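Local structure of putative transcriptional regulator protein (Vibrio parahaemolyticus, 3ER6) at residues A[21-26]-A[170-175]. The protein probably acts as an AraC-type DNA-binding transcription factor, of which this DJ-1/PfpI-like domain forms the N-terminal part. The protein carries 1 engineered substitution. Numbering follows the deposited sequence.
Sequences FASIIS and YSHSSV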
loop_
_atom_site.group_PDB
_atom_site.type_symbol
_atom_site.label_atom_id
_atom_site.label_comp_id
_atom_site.label_asym_id
_atom_site.label_seq_id
_atom_site.Cartn_x
_atom_site.Cartn_y
_atom_site.Cartn_z
ATOM N N PHE A 21 -2.743 -5.654 -5.126
ATOM C CA PHE A 21 -2.401 -4.427 -5.877
ATOM C C PHE A 21 -2.038 -3.256 -4.973
ATOM O O PHE A 21 -1.567 -2.210 -5.482
ATOM C CB PHE A 21 -3.501 -4.026 -6.877
ATOM C CG PHE A 21 -4.693 -3.330 -6.238
ATOM C CD1 PHE A 21 -4.870 -1.963 -6.349
ATOM C CD2 PHE A 21 -5.658 -4.078 -5.533
ATOM C CE1 PHE A 21 -5.985 -1.318 -5.750
ATOM C CE2 PHE A 21 -6.772 -3.444 -4.966
ATOM C CZ PHE A 21 -6.925 -2.057 -5.059
ATOM N N ALA A 22 -2.217 -3.404 -3.650
ATOM C CA ALA A 22 -1.917 -2.263 -2.729
ATOM C C ALA A 22 -0.531 -1.722 -2.907
ATOM O O ALA A 22 -0.339 -0.511 -2.881
ATOM C CB ALA A 22 -2.082 -2.648 -1.281
ATOM N N SER A 23 0.473 -2.590 -3.079
ATOM C CA SER A 23 1.848 -2.041 -3.213
ATOM C C SER A 23 2.084 -1.204 -4.491
ATOM O O SER A 23 2.991 -0.319 -4.525
ATOM C CB SER A 23 2.919 -3.158 -3.074
ATOM O OG SER A 23 2.746 -4.182 -4.084
ATOM N N ILE A 24 1.327 -1.482 -5.545
ATOM C CA ILE A 24 1.369 -0.609 -6.725
ATOM C C ILE A 24 0.856 0.774 -6.324
ATOM O O ILE A 24 1.455 1.795 -6.644
ATOM C CB ILE A 24 0.481 -1.195 -7.855
ATOM C CG1 ILE A 24 1.264 -2.292 -8.579
ATOM C CG2 ILE A 24 0.046 -0.129 -8.880
ATOM C CD1 ILE A 24 2.536 -1.693 -9.393
ATOM N N ILE A 25 -0.275 0.800 -5.631
ATOM C CA ILE A 25 -0.910 2.091 -5.234
ATOM C C ILE A 25 0.035 2.824 -4.249
ATOM O O ILE A 25 0.240 4.024 -4.372
ATOM C CB ILE A 25 -2.249 1.837 -4.500
ATOM C CG1 ILE A 25 -3.150 0.873 -5.294
ATOM C CG2 ILE A 25 -2.992 3.200 -4.118
ATOM C CD1 ILE A 25 -3.417 1.405 -6.724
ATOM N N SER A 26 0.616 2.115 -3.253
ATOM C CA SER A 26 1.491 2.826 -2.304
ATOM C C SER A 26 2.717 3.423 -3.035
ATOM O O SER A 26 3.160 4.512 -2.686
ATOM C CB SER A 26 1.925 1.922 -1.135
ATOM O OG SER A 26 2.697 0.838 -1.606
ATOM N N TYR A 170 5.297 -5.195 1.223
ATOM C CA TYR A 170 4.680 -3.861 1.357
ATOM C C TYR A 170 5.630 -2.693 1.575
ATOM O O TYR A 170 5.214 -1.510 1.441
ATOM C CB TYR A 170 3.568 -3.804 2.447
ATOM C CG TYR A 170 2.506 -4.760 2.028
ATOM C CD1 TYR A 170 1.694 -4.463 0.938
ATOM C CD2 TYR A 170 2.399 -6.028 2.626
ATOM C CE1 TYR A 170 0.723 -5.395 0.506
ATOM C CE2 TYR A 170 1.443 -6.970 2.183
ATOM C CZ TYR A 170 0.616 -6.614 1.118
ATOM O OH TYR A 170 -0.313 -7.496 0.628
ATOM N N SER A 171 6.864 -3.002 1.938
ATOM C CA SER A 171 7.861 -1.970 2.172
ATOM C C SER A 171 8.819 -1.861 1.002
ATOM O O SER A 171 9.606 -2.786 0.766
ATOM C CB SER A 171 8.645 -2.267 3.457
ATOM O OG SER A 171 7.913 -1.828 4.578
ATOM N N HIS A 172 8.747 -0.741 0.277
ATOM C CA HIS A 172 9.570 -0.538 -0.920
ATOM C C HIS A 172 10.311 0.785 -0.880
ATOM O O HIS A 172 10.606 1.390 -1.923
ATOM C CB HIS A 172 8.658 -0.635 -2.155
ATOM C CG HIS A 172 7.928 -1.934 -2.212
ATOM N ND1 HIS A 172 8.553 -3.109 -2.555
ATOM C CD2 HIS A 172 6.656 -2.263 -1.888
ATOM C CE1 HIS A 172 7.687 -4.107 -2.485
ATOM N NE2 HIS A 172 6.528 -3.620 -2.078
ATOM N N SER A 173 10.580 1.245 0.340
ATOM C CA SER A 173 11.197 2.558 0.579
ATOM C C SER A 173 12.545 2.685 -0.069
ATOM O O SER A 173 12.837 3.727 -0.703
ATOM C CB SER A 173 11.390 2.811 2.102
ATOM O OG SER A 173 10.127 2.737 2.709
ATOM N N SER A 174 13.414 1.679 0.080
ATOM C CA SER A 174 14.746 1.918 -0.426
ATOM C C SER A 174 14.730 2.123 -1.953
ATOM O O SER A 174 15.382 3.049 -2.458
ATOM C CB SER A 174 15.786 0.888 0.030
ATOM O OG SER A 174 15.612 -0.321 -0.665
ATOM N N VAL A 175 13.973 1.298 -2.677
ATOM C CA VAL A 175 13.900 1.476 -4.131
ATOM C C VAL A 175 13.222 2.775 -4.552
ATOM O O VAL A 175 13.720 3.509 -5.415
ATOM C CB VAL A 175 13.252 0.229 -4.857
ATOM C CG1 VAL A 175 12.842 0.580 -6.230
ATOM C CG2 VAL A 175 14.261 -0.962 -4.901
HETATM O O HOH W 1 2.625 -1.061 0.462
#
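Y170 lays its ring obliquely against the first turn of helix 22-37, a contact that, in this DJ-1/PfpI-like alpha/beta domain with its central mixed sheet, brings that helix against the loop leading into helix 173-184. Its CE1 lies 4.3 Å from A22 CB, an apolar touch, while CD1 approaches S23 CB at 4.4 Å. With CG anti to the carbonyl carbon (chi1 -61°), the ring points back toward the N-terminal end of helix 22-37, and its hydroxyl hydrogen-bonds E29 of the second subunit; the same glutamate accepts from the backbone N of A22, so one carboxylate bridges both sides of the contact at the dimer interface. No direct hydrogen bond spans the two segments. Instead, a water donates to Y170 O at 2.8 Å and sits 2.8 Å from S26 OG, linking the loop carbonyl to the next turn of the helix; this water also lies in the plane of the Y170 ring, at its edge. The chain runs extended through S171, whose backbone N bonds E202 of the second subunit, and reaches H172, the N-cap residue of helix 173-184. Both ring nitrogens of this buried histidine are engaged, ND1 with S166 OG and NE2 with P169 O, which fixes the ring's rotation. H172 and S23 both rest on I114 of strand 110-114, and the ring meets the serine obliquely, H172 NE2 lying 3.8 Å from S23 CB.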